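Local coordinates for protein tryptophan--tRNA ligase (PDB 2YY5) that probably catalyses the ATP-dependent attachment of tryptophan to its cognate tRNA, as a homodimeric class I aminoacyl-tRNA synthetase, at residues L299-I302 / Q303-R306; A320-N323 / Q324-T328. The protein carries 1 engineered substitution. One frame throughout, in Å; residues are numbered along the deposited sequence.

Contact 1 (L299-I302 / Q303-R306); sequences LVNI and QRKR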
loop_
_atom_site.group_PDB
_atom_site.type_symbol
_atom_site.label_atom_id
_atom_site.label_comp_id
_atom_site.label_asym_id
_atom_site.label_seq_id
_atom_site.Cartn_x
_atom_site.Cartn_y
_atom_site.Cartn_z
ATOM N N LEU B 299 -3.811 -31.696 20.156
ATOM C CA LEU B 299 -4.929 -31.226 19.345
ATOM C C LEU B 299 -6.264 -31.264 20.089
ATOM O O LEU B 299 -7.008 -30.278 20.090
ATOM C CB LEU B 299 -5.007 -32.031 18.042
ATOM C CG LEU B 299 -4.112 -31.542 16.892
ATOM C CD1 LEU B 299 -2.851 -30.914 17.421
ATOM C CD2 LEU B 299 -3.767 -32.699 15.993
ATOM N N VAL B 300 -6.559 -32.395 20.729
ATOM C CA VAL B 300 -7.805 -32.545 21.475
ATOM C C VAL B 300 -7.910 -31.475 22.562
ATOM O O VAL B 300 -8.993 -30.976 22.839
ATOM C CB VAL B 300 -7.908 -33.968 22.090
ATOM C CG1 VAL B 300 -9.061 -34.055 23.082
ATOM C CG2 VAL B 300 -8.118 -34.981 20.980
ATOM N N ASN B 301 -6.778 -31.110 23.153
ATOM C CA ASN B 301 -6.754 -30.087 24.198
ATOM C C ASN B 301 -6.813 -28.656 23.644
ATOM O O ASN B 301 -7.145 -27.717 24.367
ATOM C CB ASN B 301 -5.511 -30.257 25.076
ATOM C CG ASN B 301 -5.340 -29.125 26.071
ATOM O OD1 ASN B 301 -4.767 -28.082 25.749
ATOM N ND2 ASN B 301 -5.849 -29.319 27.284
ATOM N N ILE B 302 -6.481 -28.486 22.368
ATOM C CA ILE B 302 -6.548 -27.162 21.760
ATOM C C ILE B 302 -7.986 -27.015 21.275
ATOM O O ILE B 302 -8.675 -26.046 21.596
ATOM C CB ILE B 302 -5.618 -27.013 20.524
ATOM C CG1 ILE B 302 -4.159 -27.297 20.892
ATOM C CG2 ILE B 302 -5.768 -25.610 19.943
ATOM C CD1 ILE B 302 -3.601 -26.392 21.963
ATOM N N GLN B 303 -8.425 -27.998 20.496
ATOM C CA GLN B 303 -9.773 -28.011 19.950
ATOM C C GLN B 303 -10.775 -27.915 21.094
ATOM O O GLN B 303 -11.840 -27.326 20.956
ATOM C CB GLN B 303 -9.973 -29.295 19.131
ATOM C CG GLN B 303 -9.110 -29.335 17.856
ATOM C CD GLN B 303 -9.042 -30.708 17.191
ATOM O OE1 GLN B 303 -10.056 -31.384 17.024
ATOM N NE2 GLN B 303 -7.839 -31.116 16.797
ATOM N N ARG B 304 -10.399 -28.479 22.236
ATOM C CA ARG B 304 -11.230 -28.476 23.432
ATOM C C ARG B 304 -11.416 -27.043 23.909
ATOM O O ARG B 304 -12.521 -26.514 23.923
ATOM C CB ARG B 304 -10.543 -29.291 24.539
ATOM C CG ARG B 304 -11.424 -29.673 25.725
ATOM C CD ARG B 304 -10.673 -29.554 27.062
ATOM N NE ARG B 304 -9.377 -30.241 27.099
ATOM C CZ ARG B 304 -9.205 -31.561 27.035
ATOM N NH1 ARG B 304 -7.979 -32.076 27.078
ATOM N NH2 ARG B 304 -10.250 -32.373 26.926
ATOM N N LYS B 305 -10.314 -26.419 24.301
ATOM C CA LYS B 305 -10.334 -25.053 24.800
ATOM C C LYS B 305 -10.794 -24.053 23.747
ATOM O O LYS B 305 -11.487 -23.079 24.048
ATOM C CB LYS B 305 -8.940 -24.671 25.300
ATOM C CG LYS B 305 -8.500 -25.388 26.566
ATOM C CD LYS B 305 -7.080 -24.991 26.964
ATOM C CE LYS B 305 -6.802 -25.272 28.438
ATOM N NZ LYS B 305 -7.018 -26.701 28.830
ATOM N N ARG B 306 -10.394 -24.299 22.508
ATOM C CA ARG B 306 -10.743 -23.425 21.397
ATOM C C ARG B 306 -12.252 -23.291 21.273
ATOM O O ARG B 306 -12.764 -22.270 20.806
ATOM C CB ARG B 306 -10.147 -23.989 20.105
ATOM C CG ARG B 306 -10.441 -23.188 18.869
ATOM C CD ARG B 306 -9.414 -23.492 17.802
ATOM N NE ARG B 306 -9.887 -23.145 16.468
ATOM C CZ ARG B 306 -10.970 -23.669 15.905
ATOM N NH1 ARG B 306 -11.325 -23.303 14.682
ATOM N NH2 ARG B 306 -11.706 -24.552 16.566
#

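Contact 2 (A320-N323 / Q324-T328); sequences AGKN and QAQAT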
loop_
_atom_site.group_PDB
_atom_site.type_symbol
_atom_site.label_atom_id
_atom_site.label_comp_id
_atom_site.label_asym_id
_atom_site.label_seq_id
_atom_site.Cartn_x
_atom_site.Cartn_y
_atom_site.Cartn_z
ATOM N N ALA B 320 -9.716 -4.384 22.440
ATOM C CA ALA B 320 -8.711 -3.870 23.366
ATOM C C ALA B 320 -7.323 -3.914 22.725
ATOM O O ALA B 320 -6.512 -3.011 22.921
ATOM C CB ALA B 320 -8.719 -4.683 24.661
ATOM N N GLY B 321 -7.041 -4.978 21.980
ATOM C CA GLY B 321 -5.754 -5.069 21.316
ATOM C C GLY B 321 -5.628 -3.888 20.367
ATOM O O GLY B 321 -4.614 -3.191 20.351
ATOM N N LYS B 322 -6.678 -3.668 19.579
ATOM C CA LYS B 322 -6.740 -2.566 18.628
ATOM C C LYS B 322 -6.270 -1.264 19.278
ATOM O O LYS B 322 -5.381 -0.575 18.771
ATOM C CB LYS B 322 -8.185 -2.388 18.147
ATOM C CG LYS B 322 -8.412 -1.242 17.157
ATOM C CD LYS B 322 -9.888 -0.887 17.092
ATOM C CE LYS B 322 -10.291 -0.325 15.735
ATOM N NZ LYS B 322 -9.610 0.939 15.355
ATOM N N ASN B 323 -6.885 -0.923 20.402
ATOM C CA ASN B 323 -6.536 0.302 21.090
ATOM C C ASN B 323 -5.110 0.284 21.597
ATOM O O ASN B 323 -4.366 1.240 21.393
ATOM C CB ASN B 323 -7.495 0.546 22.253
ATOM C CG ASN B 323 -8.911 0.755 21.786
ATOM O OD1 ASN B 323 -9.144 1.395 20.758
ATOM N ND2 ASN B 323 -9.870 0.229 22.539
ATOM N N GLN B 324 -4.731 -0.811 22.251
ATOM C CA GLN B 324 -3.396 -0.943 22.811
ATOM C C GLN B 324 -2.320 -0.861 21.736
ATOM O O GLN B 324 -1.388 -0.071 21.844
ATOM C CB GLN B 324 -3.282 -2.264 23.583
ATOM C CG GLN B 324 -1.947 -2.449 24.293
ATOM C CD GLN B 324 -1.887 -3.701 25.165
ATOM O OE1 GLN B 324 -0.873 -3.960 25.824
ATOM N NE2 GLN B 324 -2.968 -4.481 25.175
ATOM N N ALA B 325 -2.457 -1.672 20.696
ATOM C CA ALA B 325 -1.493 -1.689 19.606
ATOM C C ALA B 325 -1.441 -0.320 18.947
ATOM O O ALA B 325 -0.377 0.193 18.597
ATOM C CB ALA B 325 -1.888 -2.748 18.580
ATOM N N GLN B 326 -2.610 0.269 18.780
ATOM C CA GLN B 326 -2.707 1.565 18.151
ATOM C C GLN B 326 -2.017 2.626 18.998
ATOM O O GLN B 326 -1.640 3.677 18.493
ATOM C CB GLN B 326 -4.175 1.905 17.936
ATOM C CG GLN B 326 -4.413 3.047 16.996
ATOM C CD GLN B 326 -5.807 3.007 16.428
ATOM O OE1 GLN B 326 -6.786 2.870 17.164
ATOM N NE2 GLN B 326 -5.910 3.121 15.109
ATOM N N ALA B 327 -1.835 2.339 20.282
ATOM C CA ALA B 327 -1.177 3.281 21.181
ATOM C C ALA B 327 0.271 3.512 20.754
ATOM O O ALA B 327 0.730 4.653 20.679
ATOM C CB ALA B 327 -1.221 2.765 22.610
ATOM N N THR B 328 0.993 2.432 20.472
ATOM C CA THR B 328 2.375 2.582 20.046
ATOM C C THR B 328 2.519 2.772 18.528
ATOM O O THR B 328 3.483 3.381 18.069
ATOM C CB THR B 328 3.259 1.400 20.538
ATOM O OG1 THR B 328 4.059 0.907 19.457
ATOM C CG2 THR B 328 2.406 0.287 21.116
#

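Contact 1 (L299-I302 / Q303-R306)
Leu299 and Gln303 meet one turn apart near the C-terminal end of the alpha-helix 284-308, their side chains crossing at a slant. The i to i+4 backbone bond between them is nearly straight, Gln303 N to Leu299 O at 2.7 Å with an N-H...O angle of 167°. The Gln303 side chain sets out with CG beside its own backbone N (chi1 -67°) and runs back past the Leu299 carbonyl until NE2 lies 3.2 Å from Leu299 CB. That amide nitrogen is spent outside the turn, on the backbone oxygen of Asp218.

On another side of the helix, Asn301 is approached by two cationic chains from the next turn. The Arg304 chain bends at chi2 and chi3, which brings NH1 to 3.7 Å from Asn301 CB; the guanidinium plane stands 74° from the amide plane. Lys305 N gives a weak, long bond to Asn301 O, and the Lys305 methylenes pass the same oxygen, CG at 3.5 Å.

Further out, Ile302 and Lys305 touch Val71 and Ala70 of helix 54-71, and the Leu299 side chain is about 9 Å from that of Met203 in the predicted KMSKS region. Arg306, its chain extended from CG to NE, also meets helix 54-71, where NE makes a weak hydrogen bond to Thr67 OG1. In the backbone, Arg306 N donates to Ile302 O over 2.6 Å.

Contact 2 (A320-N323 / Q324-T328)
Lys322 and Gln326, one turn apart on the alpha-helix 311-340, lie side by side and point the same way. Both chains start with CG anti to the backbone N (chi1 179° and -166°). Lys322 runs out roughly extended before bending at its last torsion, which leaves NZ 3.9 Å from Gln326 OE1. Each polar end has partners beyond this pair: NZ donates to the backbone oxygen of Asp85, while Gln326 makes weak hydrogen bonds through OE1 to Arg330 and through NE2 to Glu88.

Gln324 also has an extended chain, but it leaves on a different side of the helix. Its CB passes 3.4 Å from Ala320 O, the oxygen that accepts Gln324 N at 2.9 Å. Gly321 and Ala325 are buried, and their i to i+4 bond, Ala325 N to Gly321 O at 2.7 Å, is nearly straight at 170°. The Ala325 side chain, about 10 Å from that of Asp142, a predicted tryptophan-binding residue, touches Phe81 and, like Gln324, Cys79 of strand 78-82.

The chemistry is thus divided round the helix: the Ala325 methyl packs on the strand, consistent with a close approach there, while the polar ends of the long Lys322 and Gln326 chains are held by hydrogen bonds, weak ones for Gln326.

Both contacts are local turns, so neither closes a long loop; they come in series, with no nesting or crossing. From the N terminus the chain first builds the parallel strands 6-11, 37-42 and 78-82 with helix 54-71 among them, and much later returns to these parts. Contact 1 lies late in helix 284-308, where side chains of the same turn touch helix 54-71. The chain then passes into helix 311-340, where contact 2 lies against strand 78-82 and the loop after it. Their centres are 28 Å apart and their nearest atoms about 18 Å, and the two turns touch different parts of the N-terminal region.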